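Local structure of thiamine-monophosphate kinase (Stenotrophomonas maltophilia, 6XEP) at residues S10-A15 against G35-L40; R27-L32 against P90-L95; V50-T55 against V139-Q144; T66-I71 against I107-D112. The protein probably catalyses the ATP-dependent phosphorylation of thiamine monophosphate to thiamine diphosphate, the active form of vitamin B1, with the help of magnesium ions. All coordinates share one frame; numbering follows the deposited sequence.

Interaction 1: residues S10-A15 against G35-L40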
loop_
_atom_site.group_PDB
_atom_site.type_symbol
_atom_site.label_atom_id
_atom_site.label_comp_id
_atom_site.label_asym_id
_atom_site.label_seq_id
_atom_site.Cartn_x
_atom_site.Cartn_y
_atom_site.Cartn_z
ATOM N N SER A 10 1.621 12.892 3.042
ATOM C CA SER A 10 0.424 12.094 3.275
ATOM C C SER A 10 -0.812 12.965 3.009
ATOM O O SER A 10 -0.722 14.025 2.380
ATOM C CB SER A 10 0.448 11.497 4.689
ATOM O OG SER A 10 0.446 12.512 5.677
ATOM N N LEU A 11 -1.979 12.515 3.483
ATOM C CA LEU A 11 -3.242 13.243 3.402
ATOM C C LEU A 11 -3.085 14.685 3.883
ATOM O O LEU A 11 -2.110 15.010 4.569
ATOM C CB LEU A 11 -4.294 12.489 4.224
ATOM C CG LEU A 11 -5.782 12.789 4.108
ATOM C CD1 LEU A 11 -6.539 11.544 4.452
ATOM C CD2 LEU A 11 -6.194 13.916 5.052
ATOM N N ALA A 12 -4.032 15.552 3.503
ATOM C CA ALA A 12 -4.056 16.987 3.794
ATOM C C ALA A 12 -3.101 17.735 2.871
ATOM O O ALA A 12 -3.416 18.834 2.402
ATOM C CB ALA A 12 -3.735 17.281 5.265
ATOM N N GLU A 13 -1.938 17.141 2.596
ATOM C CA GLU A 13 -1.007 17.671 1.608
ATOM C C GLU A 13 -1.258 17.131 0.201
ATOM O O GLU A 13 -0.681 17.660 -0.757
ATOM C CB GLU A 13 0.438 17.357 2.027
ATOM N N PHE A 14 -2.082 16.092 0.056
ATOM C CA PHE A 14 -2.341 15.504 -1.254
ATOM C C PHE A 14 -2.892 16.546 -2.211
ATOM O O PHE A 14 -3.759 17.339 -1.845
ATOM C CB PHE A 14 -3.352 14.371 -1.137
ATOM C CG PHE A 14 -2.748 13.040 -0.849
ATOM C CD1 PHE A 14 -1.464 12.938 -0.336
ATOM C CD2 PHE A 14 -3.463 11.886 -1.107
ATOM C CE1 PHE A 14 -0.907 11.697 -0.075
ATOM C CE2 PHE A 14 -2.914 10.644 -0.853
ATOM C CZ PHE A 14 -1.634 10.552 -0.340
ATOM N N ALA A 15 -2.402 16.537 -3.453
ATOM C CA ALA A 15 -3.001 17.411 -4.456
ATOM C C ALA A 15 -4.476 17.081 -4.660
ATOM O O ALA A 15 -5.265 17.964 -5.013
ATOM C CB ALA A 15 -2.244 17.297 -5.779
ATOM N N GLY A 35 -9.022 19.846 7.861
ATOM C CA GLY A 35 -7.962 19.803 8.856
ATOM C C GLY A 35 -7.433 18.425 9.206
ATOM O O GLY A 35 -6.212 18.237 9.246
ATOM N N ASP A 36 -8.328 17.456 9.462
ATOM C CA ASP A 36 -7.931 16.099 9.837
ATOM C C ASP A 36 -6.768 15.623 8.991
ATOM O O ASP A 36 -6.775 15.771 7.764
ATOM C CB ASP A 36 -9.075 15.092 9.675
ATOM C CG ASP A 36 -10.151 15.234 10.733
ATOM O OD1 ASP A 36 -9.898 15.807 11.814
ATOM O OD2 ASP A 36 -11.269 14.753 10.471
ATOM N N ASP A 37 -5.781 15.033 9.650
ATOM C CA ASP A 37 -4.582 14.563 8.979
ATOM C C ASP A 37 -4.654 13.094 8.600
ATOM O O ASP A 37 -3.781 12.612 7.877
ATOM C CB ASP A 37 -3.374 14.809 9.880
ATOM C CG ASP A 37 -3.195 16.267 10.192
ATOM O OD1 ASP A 37 -2.864 17.006 9.244
ATOM O OD2 ASP A 37 -3.426 16.681 11.359
ATOM N N ALA A 38 -5.672 12.376 9.061
ATOM C CA ALA A 38 -5.830 10.974 8.704
ATOM C C ALA A 38 -7.286 10.597 8.925
ATOM O O ALA A 38 -7.952 11.144 9.808
ATOM C CB ALA A 38 -4.916 10.064 9.532
ATOM N N ALA A 39 -7.762 9.658 8.126
ATOM C CA ALA A 39 -9.147 9.230 8.215
ATOM C C ALA A 39 -9.302 8.133 9.261
ATOM O O ALA A 39 -8.424 7.284 9.434
ATOM C CB ALA A 39 -9.636 8.720 6.867
ATOM N N LEU A 40 -10.426 8.151 9.955
ATOM C CA LEU A 40 -10.806 7.050 10.832
ATOM C C LEU A 40 -11.842 6.220 10.088
ATOM O O LEU A 40 -12.860 6.758 9.640
ATOM C CB LEU A 40 -11.363 7.563 12.159
ATOM C CG LEU A 40 -10.446 8.477 12.975
ATOM C CD1 LEU A 40 -11.227 9.175 14.066
ATOM C CD2 LEU A 40 -9.355 7.661 13.586
#

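Interaction 2: residues R27-L32 against P90-L95. With NA (sodium ion), chain D.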
loop_
_atom_site.group_PDB
_atom_site.type_symbol
_atom_site.label_atom_id
_atom_site.label_comp_id
_atom_site.label_asym_id
_atom_site.label_seq_id
_atom_site.Cartn_x
_atom_site.Cartn_y
_atom_site.Cartn_z
ATOM N N ARG A 27 -19.780 9.380 3.041
ATOM C CA ARG A 27 -19.558 8.010 3.504
ATOM C C ARG A 27 -19.658 8.014 5.022
ATOM O O ARG A 27 -18.818 8.621 5.694
ATOM C CB ARG A 27 -18.190 7.510 3.049
ATOM C CG ARG A 27 -18.102 7.217 1.566
ATOM C CD ARG A 27 -18.716 5.856 1.272
ATOM N NE ARG A 27 -17.950 4.796 1.910
ATOM C CZ ARG A 27 -17.051 4.049 1.282
ATOM N NH1 ARG A 27 -16.798 4.243 -0.012
ATOM N NH2 ARG A 27 -16.395 3.112 1.953
ATOM N N ASP A 28 -20.669 7.343 5.581
ATOM C CA ASP A 28 -20.819 7.341 7.033
ATOM C C ASP A 28 -19.785 6.469 7.742
ATOM O O ASP A 28 -19.681 6.542 8.972
ATOM C CB ASP A 28 -22.230 6.883 7.419
ATOM C CG ASP A 28 -23.308 7.855 6.973
ATOM O OD1 ASP A 28 -22.979 8.960 6.489
ATOM O OD2 ASP A 28 -24.497 7.501 7.113
ATOM N N ASP A 29 -19.024 5.650 7.010
ATOM C CA ASP A 29 -18.003 4.781 7.594
ATOM C C ASP A 29 -16.612 5.406 7.569
ATOM O O ASP A 29 -15.635 4.739 7.921
ATOM C CB ASP A 29 -17.959 3.434 6.862
ATOM C CG ASP A 29 -17.709 3.592 5.375
ATOM O OD1 ASP A 29 -18.348 4.473 4.760
ATOM O OD2 ASP A 29 -16.883 2.838 4.828
ATOM N N ILE A 30 -16.497 6.662 7.153
ATOM C CA ILE A 30 -15.211 7.341 7.040
ATOM C C ILE A 30 -15.329 8.684 7.739
ATOM O O ILE A 30 -16.173 9.508 7.365
ATOM C CB ILE A 30 -14.804 7.553 5.581
ATOM C CG1 ILE A 30 -14.867 6.236 4.801
ATOM C CG2 ILE A 30 -13.436 8.229 5.503
ATOM C CD1 ILE A 30 -14.531 6.386 3.366
ATOM N N LEU A 31 -14.487 8.913 8.729
ATOM C CA LEU A 31 -14.440 10.188 9.435
ATOM C C LEU A 31 -13.199 10.919 8.937
ATOM O O LEU A 31 -12.075 10.499 9.225
ATOM C CB LEU A 31 -14.397 9.958 10.941
ATOM C CG LEU A 31 -14.852 11.039 11.906
ATOM C CD1 LEU A 31 -16.326 11.357 11.680
ATOM C CD2 LEU A 31 -14.603 10.578 13.346
ATOM N N LEU A 32 -13.397 11.993 8.168
ATOM C CA LEU A 32 -12.266 12.753 7.619
ATOM C C LEU A 32 -12.708 14.215 7.475
ATOM O O LEU A 32 -13.279 14.609 6.457
ATOM C CB LEU A 32 -11.788 12.187 6.294
ATOM C CG LEU A 32 -10.608 12.956 5.693
ATOM C CD1 LEU A 32 -9.419 12.962 6.667
ATOM C CD2 LEU A 32 -10.199 12.398 4.332
ATOM N N PRO A 90 -15.639 -3.671 -2.367
ATOM C CA PRO A 90 -14.627 -2.630 -2.127
ATOM C C PRO A 90 -15.114 -1.575 -1.140
ATOM O O PRO A 90 -16.291 -1.202 -1.120
ATOM C CB PRO A 90 -14.401 -2.017 -3.517
ATOM C CG PRO A 90 -14.876 -3.036 -4.486
ATOM C CD PRO A 90 -15.999 -3.767 -3.793
ATOM N N ALA A 91 -14.185 -1.112 -0.304
ATOM C CA ALA A 91 -14.487 -0.149 0.746
ATOM C C ALA A 91 -13.552 1.050 0.654
ATOM O O ALA A 91 -13.999 2.169 0.386
ATOM C CB ALA A 91 -14.374 -0.807 2.127
ATOM N N TRP A 92 -12.260 0.822 0.880
ATOM C CA TRP A 92 -11.294 1.904 1.013
ATOM C C TRP A 92 -10.017 1.557 0.251
ATOM O O TRP A 92 -9.721 0.388 -0.017
ATOM C CB TRP A 92 -10.949 2.175 2.481
ATOM C CG TRP A 92 -12.102 2.100 3.426
ATOM C CD1 TRP A 92 -13.168 2.952 3.480
ATOM C CD2 TRP A 92 -12.289 1.160 4.497
ATOM N NE1 TRP A 92 -14.016 2.594 4.503
ATOM C CE2 TRP A 92 -13.508 1.492 5.133
ATOM C CE3 TRP A 92 -11.560 0.066 4.965
ATOM C CZ2 TRP A 92 -14.009 0.772 6.218
ATOM C CZ3 TRP A 92 -12.059 -0.654 6.051
ATOM C CH2 TRP A 92 -13.277 -0.298 6.656
ATOM N N CYS A 93 -9.241 2.584 -0.092
ATOM C CA CYS A 93 -7.930 2.306 -0.666
ATOM C C CYS A 93 -6.931 3.396 -0.304
ATOM O O CYS A 93 -7.295 4.503 0.107
ATOM C CB CYS A 93 -8.006 2.135 -2.187
ATOM S SG CYS A 93 -8.568 3.571 -3.055
ATOM N N THR A 94 -5.651 3.055 -0.452
ATOM C CA THR A 94 -4.566 4.020 -0.319
ATOM C C THR A 94 -3.800 4.070 -1.628
ATOM O O THR A 94 -3.834 3.138 -2.431
ATOM C CB THR A 94 -3.595 3.667 0.808
ATOM O OG1 THR A 94 -3.023 2.386 0.551
ATOM C CG2 THR A 94 -4.308 3.679 2.179
ATOM N N LEU A 95 -3.117 5.184 -1.839
ATOM C CA LEU A 95 -2.367 5.403 -3.068
ATOM C C LEU A 95 -1.014 5.965 -2.694
ATOM O O LEU A 95 -0.947 7.014 -2.053
ATOM C CB LEU A 95 -3.111 6.376 -3.977
ATOM C CG LEU A 95 -2.403 6.910 -5.209
ATOM C CD1 LEU A 95 -2.177 5.791 -6.210
ATOM C CD2 LEU A 95 -3.272 7.999 -5.779
HETATM NA NA NA D . -17.820 10.710 6.364
HETATM O O HOH W 1 -16.128 12.903 6.799
#

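Interaction 3: residues V50-T55 against V139-Q144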
loop_
_atom_site.group_PDB
_atom_site.type_symbol
_atom_site.label_atom_id
_atom_site.label_comp_id
_atom_site.label_asym_id
_atom_site.label_seq_id
_atom_site.Cartn_x
_atom_site.Cartn_y
_atom_site.Cartn_z
ATOM N N VAL A 50 -10.535 -8.000 3.582
ATOM C CA VAL A 50 -9.494 -8.579 2.741
ATOM C C VAL A 50 -8.777 -7.435 2.057
ATOM O O VAL A 50 -9.372 -6.402 1.742
ATOM C CB VAL A 50 -10.015 -9.580 1.690
ATOM C CG1 VAL A 50 -10.644 -10.736 2.361
ATOM C CG2 VAL A 50 -10.998 -8.933 0.779
ATOM N N VAL A 51 -7.483 -7.612 1.842
ATOM C CA VAL A 51 -6.633 -6.516 1.414
ATOM C C VAL A 51 -5.802 -6.996 0.243
ATOM O O VAL A 51 -5.253 -8.107 0.282
ATOM C CB VAL A 51 -5.721 -6.030 2.555
ATOM C CG1 VAL A 51 -4.904 -4.868 2.090
ATOM C CG2 VAL A 51 -6.555 -5.638 3.767
ATOM N N THR A 52 -5.715 -6.169 -0.792
ATOM C CA THR A 52 -4.920 -6.445 -1.977
ATOM C C THR A 52 -3.957 -5.295 -2.204
ATOM O O THR A 52 -4.232 -4.165 -1.813
ATOM C CB THR A 52 -5.783 -6.617 -3.237
ATOM O OG1 THR A 52 -6.396 -5.370 -3.575
ATOM C CG2 THR A 52 -6.857 -7.649 -3.018
ATOM N N ALA A 53 -2.832 -5.585 -2.853
ATOM C CA ALA A 53 -1.873 -4.527 -3.126
ATOM C C ALA A 53 -1.164 -4.864 -4.422
ATOM O O ALA A 53 -0.797 -6.015 -4.643
ATOM C CB ALA A 53 -0.840 -4.364 -2.007
ATOM N N ASP A 54 -0.973 -3.851 -5.259
ATOM C CA ASP A 54 -0.329 -4.009 -6.557
ATOM C C ASP A 54 0.468 -2.748 -6.832
ATOM O O ASP A 54 0.039 -1.652 -6.466
ATOM C CB ASP A 54 -1.353 -4.223 -7.676
ATOM C CG ASP A 54 -2.144 -5.514 -7.518
ATOM O OD1 ASP A 54 -3.267 -5.450 -6.967
ATOM O OD2 ASP A 54 -1.643 -6.594 -7.934
ATOM N N THR A 55 1.628 -2.898 -7.460
ATOM C CA THR A 55 2.404 -1.746 -7.892
ATOM C C THR A 55 2.489 -1.779 -9.406
ATOM O O THR A 55 2.749 -2.835 -9.981
ATOM C CB THR A 55 3.807 -1.745 -7.280
ATOM O OG1 THR A 55 3.705 -1.561 -5.863
ATOM C CG2 THR A 55 4.644 -0.622 -7.883
ATOM N N VAL A 139 -1.033 0.739 -5.042
ATOM C CA VAL A 139 -2.360 0.894 -4.465
ATOM C C VAL A 139 -2.635 -0.291 -3.556
ATOM O O VAL A 139 -2.322 -1.439 -3.886
ATOM C CB VAL A 139 -3.467 1.025 -5.529
ATOM C CG1 VAL A 139 -4.853 0.841 -4.890
ATOM C CG2 VAL A 139 -3.412 2.372 -6.165
ATOM N N THR A 140 -3.179 0.002 -2.388
ATOM C CA THR A 140 -3.680 -1.012 -1.485
ATOM C C THR A 140 -5.178 -0.814 -1.420
ATOM O O THR A 140 -5.632 0.294 -1.137
ATOM C CB THR A 140 -3.053 -0.878 -0.099
ATOM O OG1 THR A 140 -1.637 -1.003 -0.218
ATOM C CG2 THR A 140 -3.532 -1.982 0.820
ATOM N N ALA A 141 -5.938 -1.869 -1.701
ATOM C CA ALA A 141 -7.388 -1.788 -1.680
ATOM C C ALA A 141 -7.940 -2.737 -0.625
ATOM O O ALA A 141 -7.505 -3.886 -0.512
ATOM C CB ALA A 141 -7.978 -2.107 -3.043
ATOM N N MET A 142 -8.895 -2.245 0.149
ATOM C CA MET A 142 -9.514 -2.995 1.235
ATOM C C MET A 142 -10.970 -3.246 0.885
ATOM O O MET A 142 -11.696 -2.303 0.571
ATOM C CB MET A 142 -9.431 -2.230 2.560
ATOM C CG MET A 142 -8.069 -2.240 3.233
ATOM S SD MET A 142 -7.579 -0.588 3.769
ATOM C CE MET A 142 -7.320 0.148 2.170
ATOM N N GLY A 143 -11.388 -4.518 0.936
ATOM C CA GLY A 143 -12.761 -4.897 0.687
ATOM C C GLY A 143 -13.292 -5.675 1.883
ATOM O O GLY A 143 -12.540 -6.048 2.783
ATOM N N GLN A 144 -14.601 -5.918 1.889
ATOM C CA GLN A 144 -15.219 -6.623 3.001
ATOM C C GLN A 144 -16.057 -7.781 2.485
ATOM O O GLN A 144 -16.625 -7.706 1.393
ATOM C CB GLN A 144 -16.063 -5.659 3.841
ATOM C CG GLN A 144 -15.195 -4.557 4.422
ATOM C CD GLN A 144 -15.939 -3.626 5.339
ATOM O OE1 GLN A 144 -15.925 -3.798 6.565
ATOM N NE2 GLN A 144 -16.576 -2.613 4.758
#

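Interaction 4: residues T66-I71 against I107-D112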
loop_
_atom_site.group_PDB
_atom_site.type_symbol
_atom_site.label_atom_id
_atom_site.label_comp_id
_atom_site.label_asym_id
_atom_site.label_seq_id
_atom_site.Cartn_x
_atom_site.Cartn_y
_atom_site.Cartn_z
ATOM N N THR A 66 1.893 5.967 -21.831
ATOM C CA THR A 66 0.529 5.901 -21.301
ATOM C C THR A 66 0.169 7.222 -20.625
ATOM O O THR A 66 0.956 7.771 -19.848
ATOM C CB THR A 66 0.369 4.745 -20.306
ATOM O OG1 THR A 66 0.769 3.501 -20.915
ATOM C CG2 THR A 66 -1.114 4.633 -19.862
ATOM N N ARG A 67 -1.016 7.743 -20.936
ATOM C CA ARG A 67 -1.430 9.031 -20.381
ATOM C C ARG A 67 -1.841 8.904 -18.917
ATOM O O ARG A 67 -2.253 7.843 -18.449
ATOM C CB ARG A 67 -2.590 9.612 -21.192
ATOM C CG ARG A 67 -2.226 9.960 -22.638
ATOM C CD ARG A 67 -1.315 11.139 -22.726
ATOM N NE ARG A 67 -1.992 12.359 -22.288
ATOM C CZ ARG A 67 -2.770 13.100 -23.068
ATOM N NH1 ARG A 67 -2.976 12.752 -24.335
ATOM N NH2 ARG A 67 -3.342 14.191 -22.580
ATOM N N ALA A 68 -1.736 10.023 -18.191
ATOM C CA ALA A 68 -2.020 10.040 -16.753
ATOM C C ALA A 68 -3.398 9.466 -16.411
ATOM O O ALA A 68 -3.537 8.686 -15.462
ATOM C CB ALA A 68 -1.893 11.478 -16.233
ATOM N N PHE A 69 -4.443 9.876 -17.142
ATOM C CA PHE A 69 -5.779 9.351 -16.842
ATOM C C PHE A 69 -5.797 7.828 -16.896
ATOM O O PHE A 69 -6.395 7.172 -16.041
ATOM C CB PHE A 69 -6.801 9.936 -17.824
ATOM C CG PHE A 69 -8.218 9.444 -17.620
ATOM C CD1 PHE A 69 -8.639 8.245 -18.158
ATOM C CD2 PHE A 69 -9.135 10.220 -16.940
ATOM C CE1 PHE A 69 -9.929 7.797 -17.970
ATOM C CE2 PHE A 69 -10.439 9.798 -16.754
ATOM C CZ PHE A 69 -10.834 8.581 -17.269
ATOM N N ASP A 70 -5.164 7.248 -17.907
ATOM C CA ASP A 70 -5.198 5.791 -18.060
ATOM C C ASP A 70 -4.371 5.091 -16.994
ATOM O O ASP A 70 -4.726 3.992 -16.550
ATOM C CB ASP A 70 -4.719 5.447 -19.466
ATOM C CG ASP A 70 -5.557 6.140 -20.519
ATOM O OD1 ASP A 70 -6.796 6.165 -20.337
ATOM O OD2 ASP A 70 -4.997 6.684 -21.502
ATOM N N ILE A 71 -3.268 5.711 -16.571
ATOM C CA ILE A 71 -2.496 5.167 -15.461
ATOM C C ILE A 71 -3.332 5.171 -14.190
ATOM O O ILE A 71 -3.330 4.200 -13.425
ATOM C CB ILE A 71 -1.187 5.958 -15.280
ATOM C CG1 ILE A 71 -0.307 5.811 -16.517
ATOM C CG2 ILE A 71 -0.430 5.443 -14.072
ATOM C CD1 ILE A 71 0.909 6.734 -16.483
ATOM N N ILE A 107 -0.863 15.009 -11.980
ATOM C CA ILE A 107 -1.560 14.403 -10.853
ATOM C C ILE A 107 -3.056 14.643 -10.962
ATOM O O ILE A 107 -3.857 13.768 -10.629
ATOM C CB ILE A 107 -1.000 14.935 -9.523
ATOM C CG1 ILE A 107 0.405 14.391 -9.288
ATOM C CG2 ILE A 107 -1.857 14.479 -8.361
ATOM C CD1 ILE A 107 1.073 15.024 -8.069
ATOM N N GLU A 108 -3.458 15.828 -11.427
ATOM C CA GLU A 108 -4.882 16.108 -11.600
ATOM C C GLU A 108 -5.503 15.158 -12.620
ATOM O O GLU A 108 -6.615 14.657 -12.422
ATOM C CB GLU A 108 -5.071 17.565 -12.020
ATOM C CG GLU A 108 -6.517 18.006 -12.182
ATOM C CD GLU A 108 -6.681 19.529 -12.140
ATOM O OE1 GLU A 108 -5.965 20.247 -12.875
ATOM O OE2 GLU A 108 -7.533 20.010 -11.361
ATOM N N ALA A 109 -4.797 14.911 -13.722
ATOM C CA ALA A 109 -5.287 14.003 -14.755
ATOM C C ALA A 109 -5.285 12.563 -14.271
ATOM O O ALA A 109 -6.194 11.788 -14.587
ATOM C CB ALA A 109 -4.425 14.132 -16.007
ATOM N N PHE A 110 -4.252 12.176 -13.525
ATOM C CA PHE A 110 -4.256 10.863 -12.896
ATOM C C PHE A 110 -5.477 10.726 -11.999
ATOM O O PHE A 110 -6.159 9.700 -12.014
ATOM C CB PHE A 110 -2.963 10.677 -12.096
ATOM C CG PHE A 110 -2.973 9.470 -11.210
ATOM C CD1 PHE A 110 -3.554 9.512 -9.949
ATOM C CD2 PHE A 110 -2.378 8.310 -11.619
ATOM C CE1 PHE A 110 -3.564 8.390 -9.137
ATOM C CE2 PHE A 110 -2.404 7.182 -10.805
ATOM C CZ PHE A 110 -2.988 7.235 -9.565
ATOM N N GLY A 111 -5.780 11.776 -11.230
ATOM C CA GLY A 111 -6.927 11.710 -10.340
ATOM C C GLY A 111 -8.226 11.562 -11.105
ATOM O O GLY A 111 -9.130 10.846 -10.676
ATOM N N ASP A 112 -8.328 12.228 -12.257
ATOM C CA ASP A 112 -9.502 12.043 -13.111
ATOM C C ASP A 112 -9.768 10.564 -13.361
ATOM O O ASP A 112 -10.904 10.092 -13.231
ATOM C CB ASP A 112 -9.310 12.760 -14.450
ATOM C CG ASP A 112 -9.533 14.246 -14.371
ATOM O OD1 ASP A 112 -10.030 14.748 -13.337
ATOM O OD2 ASP A 112 -9.201 14.912 -15.375
#

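Interaction 1: residues S10-A15 against G35-L40
Leu11 carries the apolar side of this contact between two loops. Its CD2 methyl lies 3.3 Å from the carbonyl O of Asp36. The CB of Leu11 sits 3.7 Å from the carbonyl O of Asp37. Within the 35-40 loop the isobutyl group therefore packs on the backbone of Asp36 and Asp37 rather than on their side chains. CG is anti to the backbone N of Leu11 (chi1 -166°), which carries both methyls across to the 35-40 loop. The other methyl, CD1, reaches the chain further along, 4.3 Å from Ala39 N. Ala12 adds a looser touch. Its CB is 4.1 Å from OD1 of Asp37, and these two residues have the closest CA atoms, 5.7 Å apart.

The polar groups look elsewhere. CB of Asp37 points away from the 10-15 loop, and its OD2 forms a salt bridge with Arg238 of the second subunit. Asp36 accepts a hydrogen bond from Gly33 N at OD2, while its OD1 makes a salt bridge with Arg152 of the second subunit. Asp37 is a predicted magnesium ligand, so the apolar contact lies beside a probable part of the active site. The pairing with Arg238 also ties this acidic loop to the dimer interface.

Leu11 also touches Leu32 and Ile17, the latter on helix 17-24. Ala39 packs on Ile30 of strand 30-31 and on Ile126 of strand 124-132. The two loops thus meet between the N-terminal helix and the edge of the four-stranded sheet.

Interaction 2: residues R27-L32 against P90-L95
Asp29 OD2 takes two donors, Arg27 NH2 from its own turn and Trp92 NE1 from the facing strand. The indole N-H reaches it at 2.9 Å, with a bent N-H...O angle of 143°. It meets the oxygen from above the carboxylate plane, and the oxygen is itself tilted out of the indole plane. The arginine bonds are much straighter. Arg27 grips Asp29 side-on: NE binds OD1 at 2.9 Å and NH2 binds OD2, both in the guanidinium plane and on syn lone pairs. The pairing fixes the rotation of both groups. Arg27 NH2 also donates to Ala91 O at 3.0 Å, from above that carbonyl plane. NH1 has a weak bond to Asp122 O.

Residues 27-30 form a type I beta turn, and Ala91 and Trp92 form a classic beta bulge opposite Met142. The salt-bridged side chains of the turn lie against this bulge, on strand 89-99 of the four-stranded sheet. Bends at chi2 and chi3 fold the arginine back over its turn. Ile30 CD1 lies on one face of the guanidinium, offset toward its rim, and meets the indole edge, 3.7 Å from Trp92 CD1.

On the far side of the turn a sodium ion is bound by the carbonyls Arg27 O at 2.4 Å and Ile30 O at 2.3 Å. Thr24 O and a water complete the ligands seen. That water accepts a hydrogen bond from Leu32 N.

Interaction 3: residues V50-T55 against V139-Q144
Val50 O accepts the N-H of Gly143 at 2.9 Å, in a nearly straight bond of 172°. The CA of Met142 makes a second, weaker CA-H...O contact with this oxygen at 3.4 Å. In return, Val50 N donates to Gly143 O. The same exchange repeats at Thr52 with Ala141 and at Asp54 with Val139, giving six backbone bonds. The last pair is slightly longer, with Asp54 N 3.1 Å from Val139 O.

These are antiparallel neighbours in the mixed four-stranded sheet of the PurM-like N-terminal domain. Strand 48-57 is at its edge within this chain. Val51 with Met142 and Ala53 with Thr140 are the non-hydrogen-bonded pairs.

Their side chains lie on the face turned to the second subunit. There Val51 CG1 presses on Thr140 CG2 at 3.4 Å, tighter than usual for two carbons. Both methyls are anti to their backbone N (Val51 chi1 -178°), which turns them against each other. In one of the two conformers of Met142, its CG lies alongside Val51 CG2 at 3.8 Å. Thr140 OG1 hydrogen-bonds to Thr140 OG1 of the second subunit.

The other face carries Thr52 and Asp54, predicted magnesium ligands, and packs on helix 68-85. Thr52 also has two conformers; in one of them OG1 is hydrogen-bonded to Asn79 ND2. Asp54 OD1 lies close to Asp82 OD2, and both aspartates are predicted to bind the same magnesium ion.

Interaction 4: residues T66-I71 against I107-D112
Phe69 and Phe110 mark the closest backbone approach, with CA atoms 4.5 Å apart. The first turn of helix 68-85 here meets the first half of helix 104-120. Both helices pack on the four-stranded sheet of the PurM-like N-terminal domain. Arg67 is the N-cap residue of the first helix. The backbones come near enough for two CA-H...O contacts, one each way. Phe110 CA lies 3.4 Å from Ala68 O, and Phe69 CA lies 3.3 Å from Ala109 O. The first is the straighter, at 158°.

Small side chains allow this closeness. Ala68 CB meets Ala109 CB at 3.7 Å, and it also touches CB of Phe110. The two phenylalanines flank this alanine pair. Phe69 has CG anti to its backbone N (chi1 179°), which swings the ring along the partner helix to Asp112. Its CD2 is 3.6 Å from Asp112 CB, and the ring plane stands 59° from that carboxylate. Phe110 has the same first torsion but reaches the other way, to the backbone at Ile71. Its CE2 lies 4.0 Å from Ile71 C and 4.2 Å from Ile71 CG2. The Phe110 ring also packs on Leu95 and Leu137 of the central sheet, so it lies between the two helices and the sheet.

Asp112 touches the phenyl ring through its CB, while its OD1 forms a salt bridge with Arg19. The helices are thus joined by apolar packing and weak CA-H...O contacts, and the carboxylate of Asp112 turns instead to Arg19 of helix 17-24.

Interactions 1 and 2 share the N-terminal region: Leu40 O is 2.9 Å from Leu31 N, a probable hydrogen bond, and Leu11 CD2 packs on Leu32 CD1. Interaction 2 joins this region to the central sheet. Interaction 3 continues that sheet, where Trp92 O lies 2.8 Å from Met142 N. Interaction 4 lies on the helical layer and meets interaction 2 through Leu95 CD2 and Phe110 CE1, 3.4 Å apart. Predicted magnesium ligands occur in interactions 1 and 3, whose centres are about 19 Å apart within one chain. Interactions 1, 2 and 3 all touch the second subunit. There Asp129, predicted to bind ATP and magnesium, accepts a hydrogen bond from Thr55 N.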